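Local coordinates for beta sliding clamp (Caulobacter crescentus, PDB 5WCE), which probably encircles DNA as a ring-shaped head-to-tail homodimer, tethering DNA polymerases and other proteins to it and so making replication processive, at residues N265-T270 against D324-E329; K278-V283 against F332-L337; V294-A297 against R302-L305; T304-V307 against G313-V316. All coordinates share one frame; numbering follows the deposited sequence.

Contact 1: residues N265-T270 against D324-E329; sequences NAKILT and DGEPFE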
loop_
_atom_site.group_PDB
_atom_site.type_symbol
_atom_site.label_atom_id
_atom_site.label_comp_id
_atom_site.label_asym_id
_atom_site.label_seq_id
_atom_site.Cartn_x
_atom_site.Cartn_y
_atom_site.Cartn_z
ATOM N N ASN A 265 -24.510 34.107 2.435
ATOM C CA ASN A 265 -23.671 34.275 1.236
ATOM C C ASN A 265 -24.535 34.367 -0.031
ATOM O O ASN A 265 -25.283 33.463 -0.307
ATOM C CB ASN A 265 -22.660 33.116 1.060
ATOM C CG ASN A 265 -21.462 33.214 1.988
ATOM O OD1 ASN A 265 -21.451 34.018 2.930
ATOM N ND2 ASN A 265 -20.434 32.355 1.749
ATOM N N ALA A 266 -24.418 35.448 -0.792
ATOM C CA ALA A 266 -25.401 35.769 -1.863
ATOM C C ALA A 266 -24.880 35.477 -3.270
ATOM O O ALA A 266 -25.687 35.428 -4.186
ATOM C CB ALA A 266 -25.808 37.250 -1.764
ATOM N N LYS A 267 -23.581 35.272 -3.466
ATOM C CA LYS A 267 -23.044 34.940 -4.802
ATOM C C LYS A 267 -23.151 33.414 -4.966
ATOM O O LYS A 267 -22.315 32.655 -4.439
ATOM C CB LYS A 267 -21.607 35.393 -4.977
ATOM C CG LYS A 267 -21.425 36.888 -4.897
ATOM C CD LYS A 267 -19.960 37.252 -5.018
ATOM C CE LYS A 267 -19.754 38.759 -5.172
ATOM N NZ LYS A 267 -19.988 39.375 -3.844
ATOM N N ILE A 268 -24.208 32.981 -5.645
ATOM C CA ILE A 268 -24.520 31.572 -5.724
ATOM C C ILE A 268 -24.155 31.091 -7.092
ATOM O O ILE A 268 -24.518 31.710 -8.066
ATOM C CB ILE A 268 -25.993 31.309 -5.398
ATOM C CG1 ILE A 268 -26.270 31.845 -3.969
ATOM C CG2 ILE A 268 -26.302 29.817 -5.540
ATOM C CD1 ILE A 268 -27.679 31.726 -3.482
ATOM N N LEU A 269 -23.464 29.948 -7.134
ATOM C CA LEU A 269 -22.974 29.370 -8.352
ATOM C C LEU A 269 -23.243 27.852 -8.322
ATOM O O LEU A 269 -22.995 27.219 -7.319
ATOM C CB LEU A 269 -21.470 29.688 -8.339
ATOM C CG LEU A 269 -20.492 29.221 -9.361
ATOM C CD1 LEU A 269 -19.292 30.168 -9.286
ATOM C CD2 LEU A 269 -20.144 27.728 -9.187
ATOM N N THR A 270 -23.700 27.297 -9.417
ATOM C CA THR A 270 -23.892 25.857 -9.556
ATOM C C THR A 270 -23.028 25.328 -10.688
ATOM O O THR A 270 -22.822 25.986 -11.744
ATOM C CB THR A 270 -25.371 25.495 -9.805
ATOM O OG1 THR A 270 -26.187 26.033 -8.755
ATOM C CG2 THR A 270 -25.562 23.998 -9.741
ATOM N N ASP A 324 -24.200 34.431 -12.593
ATOM C CA ASP A 324 -24.314 35.728 -13.265
ATOM C C ASP A 324 -24.117 36.920 -12.359
ATOM O O ASP A 324 -24.693 38.020 -12.593
ATOM C CB ASP A 324 -25.684 35.849 -13.979
ATOM C CG ASP A 324 -25.680 36.903 -15.128
ATOM O OD1 ASP A 324 -24.620 37.217 -15.715
ATOM O OD2 ASP A 324 -26.754 37.414 -15.473
ATOM N N GLY A 325 -23.303 36.757 -11.347
ATOM C CA GLY A 325 -22.983 37.870 -10.457
ATOM C C GLY A 325 -21.713 38.615 -10.820
ATOM O O GLY A 325 -21.186 38.506 -11.947
ATOM N N GLU A 326 -21.208 39.341 -9.836
ATOM C CA GLU A 326 -20.014 40.118 -9.968
ATOM C C GLU A 326 -18.818 39.154 -10.102
ATOM O O GLU A 326 -18.826 38.108 -9.497
ATOM C CB GLU A 326 -19.852 40.972 -8.696
ATOM C CG GLU A 326 -18.719 41.953 -8.755
ATOM C CD GLU A 326 -18.502 42.734 -7.469
ATOM O OE1 GLU A 326 -19.386 42.683 -6.575
ATOM O OE2 GLU A 326 -17.438 43.418 -7.419
ATOM N N PRO A 327 -17.811 39.507 -10.909
ATOM C CA PRO A 327 -16.600 38.700 -10.967
ATOM C C PRO A 327 -15.773 38.828 -9.708
ATOM O O PRO A 327 -15.809 39.869 -9.064
ATOM C CB PRO A 327 -15.841 39.244 -12.187
ATOM C CG PRO A 327 -16.471 40.532 -12.522
ATOM C CD PRO A 327 -17.829 40.595 -11.904
ATOM N N PHE A 328 -15.068 37.782 -9.325
ATOM C CA PHE A 328 -14.160 37.852 -8.210
ATOM C C PHE A 328 -13.148 36.728 -8.350
ATOM O O PHE A 328 -13.368 35.831 -9.155
ATOM C CB PHE A 328 -14.906 37.748 -6.872
ATOM C CG PHE A 328 -15.626 36.480 -6.691
ATOM C CD1 PHE A 328 -16.889 36.316 -7.200
ATOM C CD2 PHE A 328 -15.053 35.451 -5.966
ATOM C CE1 PHE A 328 -17.604 35.148 -6.994
ATOM C CE2 PHE A 328 -15.761 34.266 -5.741
ATOM C CZ PHE A 328 -17.000 34.088 -6.281
ATOM N N GLU A 329 -12.092 36.789 -7.533
ATOM C CA GLU A 329 -11.047 35.786 -7.489
ATOM C C GLU A 329 -10.930 35.290 -6.041
ATOM O O GLU A 329 -11.002 36.069 -5.107
ATOM C CB GLU A 329 -9.736 36.344 -7.995
ATOM C CG GLU A 329 -9.783 36.798 -9.469
ATOM C CD GLU A 329 -10.372 38.221 -9.638
ATOM O OE1 GLU A 329 -9.866 39.170 -8.969
ATOM O OE2 GLU A 329 -11.333 38.397 -10.445
HETATM O O HOH W 1 -25.591 34.083 -10.170
#

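Contact 2: residues K278-V283 against F332-L337; sequences KAVDRV and FNARYL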
loop_
_atom_site.group_PDB
_atom_site.type_symbol
_atom_site.label_atom_id
_atom_site.label_comp_id
_atom_site.label_asym_id
_atom_site.label_seq_id
_atom_site.Cartn_x
_atom_site.Cartn_y
_atom_site.Cartn_z
ATOM N N LYS A 278 -12.530 17.069 -11.835
ATOM C CA LYS A 278 -11.498 16.599 -12.764
ATOM C C LYS A 278 -10.589 17.709 -13.188
ATOM O O LYS A 278 -9.374 17.499 -13.282
ATOM C CB LYS A 278 -12.099 15.875 -13.978
ATOM C CG LYS A 278 -12.503 14.467 -13.596
ATOM C CD LYS A 278 -13.319 13.829 -14.694
ATOM C CE LYS A 278 -13.705 12.420 -14.284
ATOM N NZ LYS A 278 -14.741 12.011 -15.263
ATOM N N ALA A 279 -11.163 18.894 -13.391
ATOM C CA ALA A 279 -10.384 20.067 -13.760
ATOM C C ALA A 279 -9.494 20.513 -12.626
ATOM O O ALA A 279 -8.330 20.764 -12.866
ATOM C CB ALA A 279 -11.264 21.204 -14.237
ATOM N N VAL A 280 -10.024 20.632 -11.408
ATOM C CA VAL A 280 -9.202 20.947 -10.248
ATOM C C VAL A 280 -8.041 19.955 -10.102
ATOM O O VAL A 280 -6.922 20.350 -9.885
ATOM C CB VAL A 280 -10.004 20.959 -8.932
ATOM C CG1 VAL A 280 -9.084 21.186 -7.732
ATOM C CG2 VAL A 280 -11.066 22.069 -8.977
ATOM N N ASP A 281 -8.354 18.671 -10.161
ATOM C CA ASP A 281 -7.356 17.625 -10.072
ATOM C C ASP A 281 -6.291 17.751 -11.172
ATOM O O ASP A 281 -5.084 17.664 -10.882
ATOM C CB ASP A 281 -8.077 16.277 -10.123
ATOM C CG ASP A 281 -7.167 15.104 -9.833
ATOM O OD1 ASP A 281 -6.195 15.262 -9.094
ATOM O OD2 ASP A 281 -7.428 14.033 -10.398
ATOM N N ARG A 282 -6.705 18.022 -12.410
ATOM C CA ARG A 282 -5.753 18.278 -13.479
ATOM C C ARG A 282 -4.779 19.410 -13.198
ATOM O O ARG A 282 -3.549 19.221 -13.268
ATOM C CB ARG A 282 -6.446 18.596 -14.808
ATOM C CG ARG A 282 -6.667 17.420 -15.678
ATOM C CD ARG A 282 -7.099 17.841 -17.052
ATOM N NE ARG A 282 -8.464 18.363 -17.011
ATOM C CZ ARG A 282 -9.576 17.633 -16.967
ATOM N NH1 ARG A 282 -9.532 16.305 -16.949
ATOM N NH2 ARG A 282 -10.753 18.261 -16.942
ATOM N N VAL A 283 -5.319 20.607 -12.906
ATOM C CA VAL A 283 -4.452 21.779 -12.744
ATOM C C VAL A 283 -3.559 21.640 -11.515
ATOM O O VAL A 283 -2.440 22.149 -11.534
ATOM C CB VAL A 283 -5.225 23.098 -12.736
ATOM C CG1 VAL A 283 -5.869 23.332 -14.090
ATOM C CG2 VAL A 283 -6.249 23.167 -11.637
ATOM N N PHE A 332 -8.357 28.435 -2.867
ATOM C CA PHE A 332 -8.575 27.343 -1.927
ATOM C C PHE A 332 -7.415 26.336 -1.988
ATOM O O PHE A 332 -6.707 26.257 -2.975
ATOM C CB PHE A 332 -9.852 26.570 -2.199
ATOM C CG PHE A 332 -11.106 27.383 -2.055
ATOM C CD1 PHE A 332 -11.468 27.907 -0.809
ATOM C CD2 PHE A 332 -11.946 27.562 -3.123
ATOM C CE1 PHE A 332 -12.599 28.658 -0.660
ATOM C CE2 PHE A 332 -13.101 28.309 -2.981
ATOM C CZ PHE A 332 -13.416 28.871 -1.751
ATOM N N ASN A 333 -7.192 25.652 -0.878
ATOM C CA ASN A 333 -6.327 24.457 -0.877
ATOM C C ASN A 333 -7.016 23.431 -1.778
ATOM O O ASN A 333 -8.193 23.084 -1.603
ATOM C CB ASN A 333 -6.136 23.962 0.580
ATOM C CG ASN A 333 -5.279 22.704 0.692
ATOM O OD1 ASN A 333 -5.592 21.702 0.111
ATOM N ND2 ASN A 333 -4.253 22.763 1.506
ATOM N N ALA A 334 -6.287 22.972 -2.782
ATOM C CA ALA A 334 -6.866 22.052 -3.778
ATOM C C ALA A 334 -7.383 20.757 -3.173
ATOM O O ALA A 334 -8.461 20.289 -3.558
ATOM C CB ALA A 334 -5.894 21.761 -4.925
ATOM N N ARG A 335 -6.645 20.189 -2.223
ATOM C CA ARG A 335 -7.064 18.952 -1.582
ATOM C C ARG A 335 -8.393 19.147 -0.823
ATOM O O ARG A 335 -9.318 18.328 -0.918
ATOM C CB ARG A 335 -5.957 18.389 -0.628
ATOM C CG ARG A 335 -6.336 17.090 0.102
ATOM C CD ARG A 335 -6.945 16.025 -0.801
ATOM N NE ARG A 335 -6.119 15.765 -1.987
ATOM C CZ ARG A 335 -6.514 15.167 -3.131
ATOM N NH1 ARG A 335 -7.766 14.736 -3.294
ATOM N NH2 ARG A 335 -5.627 15.001 -4.133
ATOM N N TYR A 336 -8.508 20.260 -0.091
ATOM C CA TYR A 336 -9.727 20.537 0.634
ATOM C C TYR A 336 -10.931 20.686 -0.312
ATOM O O TYR A 336 -12.037 20.205 -0.017
ATOM C CB TYR A 336 -9.561 21.782 1.550
ATOM C CG TYR A 336 -8.476 21.680 2.604
ATOM C CD1 TYR A 336 -7.908 20.434 2.982
ATOM C CD2 TYR A 336 -7.961 22.821 3.190
ATOM C CE1 TYR A 336 -6.900 20.362 3.910
ATOM C CE2 TYR A 336 -6.940 22.739 4.133
ATOM C CZ TYR A 336 -6.433 21.489 4.487
ATOM O OH TYR A 336 -5.420 21.441 5.406
ATOM N N LEU A 337 -10.722 21.341 -1.455
ATOM C CA LEU A 337 -11.783 21.478 -2.442
ATOM C C LEU A 337 -12.170 20.126 -3.026
ATOM O O LEU A 337 -13.345 19.767 -3.115
ATOM C CB LEU A 337 -11.314 22.433 -3.517
ATOM C CG LEU A 337 -12.166 22.783 -4.691
ATOM C CD1 LEU A 337 -13.540 23.257 -4.228
ATOM C CD2 LEU A 337 -11.453 23.844 -5.548
#

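Contact 3: residues V294-A297 against R302-L305; sequences VKLA and RITL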
loop_
_atom_site.group_PDB
_atom_site.type_symbol
_atom_site.label_atom_id
_atom_site.label_comp_id
_atom_site.label_asym_id
_atom_site.label_seq_id
_atom_site.Cartn_x
_atom_site.Cartn_y
_atom_site.Cartn_z
ATOM N N VAL A 294 -5.206 26.477 -5.311
ATOM C CA VAL A 294 -5.777 26.741 -6.629
ATOM C C VAL A 294 -6.541 28.075 -6.577
ATOM O O VAL A 294 -7.305 28.325 -5.634
ATOM C CB VAL A 294 -6.650 25.572 -7.100
ATOM C CG1 VAL A 294 -7.758 25.245 -6.139
ATOM C CG2 VAL A 294 -7.253 25.818 -8.482
ATOM N N LYS A 295 -6.309 28.898 -7.596
ATOM C CA LYS A 295 -7.065 30.133 -7.800
ATOM C C LYS A 295 -8.299 29.899 -8.688
ATOM O O LYS A 295 -8.176 29.293 -9.731
ATOM C CB LYS A 295 -6.176 31.202 -8.440
ATOM C CG LYS A 295 -6.882 32.541 -8.669
ATOM C CD LYS A 295 -5.813 33.498 -9.201
ATOM C CE LYS A 295 -6.317 34.825 -9.652
ATOM N NZ LYS A 295 -5.121 35.495 -10.279
ATOM N N LEU A 296 -9.454 30.391 -8.252
ATOM C CA LEU A 296 -10.722 30.327 -8.981
ATOM C C LEU A 296 -11.033 31.770 -9.367
ATOM O O LEU A 296 -11.310 32.615 -8.483
ATOM C CB LEU A 296 -11.867 29.798 -8.113
ATOM C CG LEU A 296 -12.024 28.308 -7.804
ATOM C CD1 LEU A 296 -10.763 27.757 -7.156
ATOM C CD2 LEU A 296 -13.246 28.025 -6.945
ATOM N N ALA A 297 -10.905 32.081 -10.665
ATOM C CA ALA A 297 -11.310 33.368 -11.185
ATOM C C ALA A 297 -12.739 33.194 -11.714
ATOM O O ALA A 297 -12.975 32.530 -12.731
ATOM C CB ALA A 297 -10.345 33.832 -12.268
ATOM N N ARG A 302 -18.411 31.199 -15.973
ATOM C CA ARG A 302 -17.099 30.539 -16.029
ATOM C C ARG A 302 -16.279 30.669 -14.767
ATOM O O ARG A 302 -16.264 31.706 -14.090
ATOM C CB ARG A 302 -16.338 31.116 -17.260
ATOM C CG ARG A 302 -14.895 30.774 -17.383
ATOM C CD ARG A 302 -14.253 31.368 -18.637
ATOM N NE ARG A 302 -14.879 30.886 -19.852
ATOM C CZ ARG A 302 -14.600 31.344 -21.068
ATOM N NH1 ARG A 302 -13.681 32.286 -21.238
ATOM N NH2 ARG A 302 -15.230 30.825 -22.125
ATOM N N ILE A 303 -15.551 29.599 -14.469
ATOM C CA ILE A 303 -14.454 29.655 -13.514
ATOM C C ILE A 303 -13.201 29.323 -14.270
ATOM O O ILE A 303 -13.139 28.272 -14.938
ATOM C CB ILE A 303 -14.633 28.674 -12.355
ATOM C CG1 ILE A 303 -15.883 29.004 -11.582
ATOM C CG2 ILE A 303 -13.401 28.731 -11.428
ATOM C CD1 ILE A 303 -16.151 28.097 -10.425
ATOM N N THR A 304 -12.204 30.193 -14.174
ATOM C CA THR A 304 -10.870 29.875 -14.702
ATOM C C THR A 304 -10.016 29.430 -13.503
ATOM O O THR A 304 -9.861 30.190 -12.547
ATOM C CB THR A 304 -10.296 31.104 -15.427
ATOM O OG1 THR A 304 -11.141 31.356 -16.540
ATOM C CG2 THR A 304 -8.894 30.851 -15.972
ATOM N N LEU A 305 -9.522 28.214 -13.545
ATOM C CA LEU A 305 -8.692 27.662 -12.501
ATOM C C LEU A 305 -7.233 27.857 -12.823
ATOM O O LEU A 305 -6.801 27.509 -13.931
ATOM C CB LEU A 305 -8.971 26.149 -12.333
ATOM C CG LEU A 305 -10.390 25.762 -11.932
ATOM C CD1 LEU A 305 -10.560 24.243 -12.179
ATOM C CD2 LEU A 305 -10.641 26.180 -10.482
HETATM O O HOH W 2 -12.963 33.108 -15.392
#

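Contact 4: residues T304-V307 against G313-V316; sequences TLTV and GQAV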
loop_
_atom_site.group_PDB
_atom_site.type_symbol
_atom_site.label_atom_id
_atom_site.label_comp_id
_atom_site.label_asym_id
_atom_site.label_seq_id
_atom_site.Cartn_x
_atom_site.Cartn_y
_atom_site.Cartn_z
ATOM N N THR A 304 -12.204 30.193 -14.174
ATOM C CA THR A 304 -10.870 29.875 -14.702
ATOM C C THR A 304 -10.016 29.430 -13.503
ATOM O O THR A 304 -9.861 30.190 -12.547
ATOM C CB THR A 304 -10.296 31.104 -15.427
ATOM O OG1 THR A 304 -11.141 31.356 -16.540
ATOM C CG2 THR A 304 -8.894 30.851 -15.972
ATOM N N LEU A 305 -9.522 28.214 -13.545
ATOM C CA LEU A 305 -8.692 27.662 -12.501
ATOM C C LEU A 305 -7.233 27.857 -12.823
ATOM O O LEU A 305 -6.801 27.509 -13.931
ATOM C CB LEU A 305 -8.971 26.149 -12.333
ATOM C CG LEU A 305 -10.390 25.762 -11.932
ATOM C CD1 LEU A 305 -10.560 24.243 -12.179
ATOM C CD2 LEU A 305 -10.641 26.180 -10.482
ATOM N N THR A 306 -6.450 28.355 -11.856
ATOM C CA THR A 306 -4.981 28.429 -12.005
ATOM C C THR A 306 -4.247 27.803 -10.806
ATOM O O THR A 306 -4.593 28.081 -9.664
ATOM C CB THR A 306 -4.527 29.870 -12.207
ATOM O OG1 THR A 306 -5.188 30.412 -13.327
ATOM C CG2 THR A 306 -3.042 29.951 -12.424
ATOM N N VAL A 307 -3.244 26.955 -11.075
ATOM C CA VAL A 307 -2.303 26.438 -10.070
ATOM C C VAL A 307 -0.895 26.753 -10.563
ATOM O O VAL A 307 -0.643 26.766 -11.782
ATOM C CB VAL A 307 -2.449 24.921 -9.833
ATOM C CG1 VAL A 307 -1.411 24.325 -8.835
ATOM C CG2 VAL A 307 -3.799 24.591 -9.280
ATOM N N GLY A 313 6.301 26.290 -12.789
ATOM C CA GLY A 313 5.261 25.645 -13.575
ATOM C C GLY A 313 3.895 26.251 -13.349
ATOM O O GLY A 313 3.556 26.557 -12.222
ATOM N N GLN A 314 3.110 26.376 -14.412
ATOM C CA GLN A 314 1.726 26.882 -14.361
ATOM C C GLN A 314 0.728 25.896 -15.015
ATOM O O GLN A 314 1.074 25.228 -15.997
ATOM C CB GLN A 314 1.661 28.177 -15.153
ATOM C CG GLN A 314 0.327 28.865 -15.087
ATOM C CD GLN A 314 0.252 30.069 -16.033
ATOM O OE1 GLN A 314 1.126 30.922 -16.003
ATOM N NE2 GLN A 314 -0.811 30.152 -16.860
ATOM N N ALA A 315 -0.501 25.846 -14.484
ATOM C CA ALA A 315 -1.617 25.117 -15.104
ATOM C C ALA A 315 -2.890 25.905 -15.029
ATOM O O ALA A 315 -3.276 26.355 -13.920
ATOM C CB ALA A 315 -1.816 23.796 -14.413
ATOM N N VAL A 316 -3.553 26.086 -16.173
ATOM C CA VAL A 316 -4.846 26.758 -16.261
ATOM C C VAL A 316 -5.906 25.898 -16.930
ATOM O O VAL A 316 -5.629 25.285 -17.985
ATOM C CB VAL A 316 -4.695 28.036 -17.064
ATOM C CG1 VAL A 316 -5.964 28.862 -17.114
ATOM C CG2 VAL A 316 -3.590 28.853 -16.449
#

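Contact 1: residues N265-T270 against D324-E329
Asp324 and Ile268 are joined through a water whose firm bond is to the Asp324 amide: Asp324 N donates to it over 2.8 Å. The same water gives a weak hydrogen bond to the carbonyl of Ile268, 3.3 Å from Ile268 O. Direct contact falls to Lys267, whose CD is the atom that meets Phe328, the two side chains sliding past each other in opposite directions. Lys267 CD comes obliquely to the ring, 3.7 Å from Phe328 CE1. The Phe328 ring is brought there by a first torsion that sets CG between the backbone N and the carbonyl carbon (chi1 62°). Beyond CD the lysine bends (chi4 75°), and its ammonium group hydrogen-bonds to the carbonyl of Ala354. Glu326 approaches as well: its CB lies 4.2 Å from Lys267 CE, but Lys267 NZ and Glu326 OE1 stay 4.3 Å apart, too far for a salt bridge. Glu326 O meets the Phe328 ring at its edge, in plane, and also accepts a hydrogen bond from the hydroxyl of Tyr323. Lys267 sits in a classic beta bulge with Ala266 opposite Phe353, whose ring packs edge-to-face with Phe328. Strands 267-272 and 328-333 belong to different sheets of the C-terminal domain, which the contact joins. With an alanine here, Phe328 would probably lose the aliphatic neighbour at CE1 and the Ala354 carbonyl this donor. The lysine thus works in two parts, an apolar stem against the aromatic ring and a charged end whose pull on the exposed carboxylate of Glu326 is probably modest.

Contact 2: residues K278-V283 against F332-L337
Val280 and Leu337 meet branch to branch, their side chains crossing at a slant between two helices. Leu337 CD2 is the methyl that does the touching: it lies 3.9 Å from Val280 CG2 and 4.2 Å from Val280 CG1, set against both prongs of the valine. Val280 holds CG1 on the far side from its own backbone N (chi1 176°), and this branch also faces Ala334, with Val280 CG1 to Ala334 CB at 4.3 Å. All three residues are buried. Ala334 begins helix 334-343, and Asn333 caps that helix end: Asn333 OD1 accepts from Tyr336 N at 3.3 Å and, weakly, from Arg335 N at 3.0 Å. The Tyr336 donor stands 34° off the carbonyl plane of the asparagine. Asn333 CG in turn lies 3.6 Å above one face of the Tyr336 ring, offset toward its rim. In sliding clamps such paired helices line the DNA channel. Toward the edge of the contact, Asp281 and Arg335 carry opposite charges without touching, and Asp281 instead forms a salt bridge to Lys87 of the second subunit. No hydrogen bond crosses between the helices, so what joins them here is apolar packing of three small or branched side chains, with the Asn333 cap and the Asp281-Lys87 bridge lying beside it.

Contact 3: residues V294-A297 against R302-L305
Leu296 and Leu305 both carry CG opposite the carbonyl carbon and beside the backbone N, with chi1 of -78° and -61°, and this sets the two side chains next to each other, pointing the same way from one face of the sheet. Leu305 CD2 is the methyl that closes the gap, 3.7 Å from Leu296 CD1. Val294 comes to the same methyl at a slant, Val294 CG2 to Leu305 CD2 being 4.0 Å. Leu296 also lies alongside Ile303, pointing the same way, where Leu296 CB meets Ile303 CG2 at 3.8 Å. These four side chains form one apolar patch. Ala297 and Thr304 project from the other face as a hydrogen-bonded antiparallel pair. Ala297 N donates almost straight to Thr304 O over 2.9 Å (176° at the hydrogen), and the return bond from Thr304 N to Ala297 O has the same length. The Ala297 carbonyl is gripped again by a water, which donates to Ala297 O over 2.7 Å and is hydrogen-bonded to Thr304 OG1 at 2.8 Å. That bridge ties the threonine hydroxyl to its partner's backbone, while the CA of Ile303 adds a C-H contact to the same oxygen. The two strands form a beta hairpin at the centre of a four-stranded antiparallel sheet: strand 328-333 lies beyond 293-299, and strand 314-320 beyond 302-308. Ile303 and Leu305 lean on Phe276 of helix 273-284, with Ala279 and Val280 of that helix also packing on Leu305, and Leu296 touches Ile330 and Phe332.

Contact 4: residues T304-V307 against G313-V316
Val307 and Ala315 form a hydrogen-bonded antiparallel pair, Val307 N giving to Ala315 O over 2.9 Å in the plane of that carbonyl and Ala315 N returning a bond of 2.9 Å to Val307 O, while one step along Thr306 and Val316 make the non-hydrogen-bonded pair, where Val316 CA turns its C-H to Leu305 O at 3.1 Å. The side chains of Thr306 and Val316 stand next to each other on one face, pointing the same way. Thr306 OG1, placed opposite its own carbonyl carbon (chi1 -57°), faces a methyl, with Val316 CG2 at 3.8 Å. The other branch of the valine, anti to the backbone N (chi1 -175°), reaches the methyl of Thr304, Val316 CG1 to Thr304 CG2 being 3.7 Å. Val316 thus uses one methyl on each of two threonines of the neighbouring strand. The strands are the arms of a beta hairpin, 302-308 and 314-320, and the second arm is the outermost strand of the sheet within this chain. Across the dimer interface it pairs antiparallel with a strand of the second subunit through Gln314, Ala315 and Val316, so the sheet runs on from one subunit into the next, as expected for a closed clamp ring. Val307 and Ala315 project from the other face, where both pack on Ile286 and Val307 also meets Val283 of helix 273-284. Gln314 brings CG to 4.0 Å from Val307 O and packs on Arg104 of the second subunit.

How the contacts relate
All four contacts lie in the C-terminal domain, and contacts 3 and 4 share Thr304 and Leu305 as successive hairpins of one sheet. They are backbone-bonded, with one buried face and one more open face. Contact 2 is wholly buried and purely apolar across its helices; Leu305 of the hairpins packs against its Ala279, and its Phe332 belongs to the strand beside 293-299. Contact 1 is only partly buried, with a water bridge and loose charge pairing, yet it meets contact 3 where Leu269 packs on Ile303. Contacts 1 and 2 use opposite ends of strand 328-333, their centres about 19 Å apart. Contacts 2, 3 and 4 reach the second subunit, contact 3 through Arg302 alone; contact 1 does not.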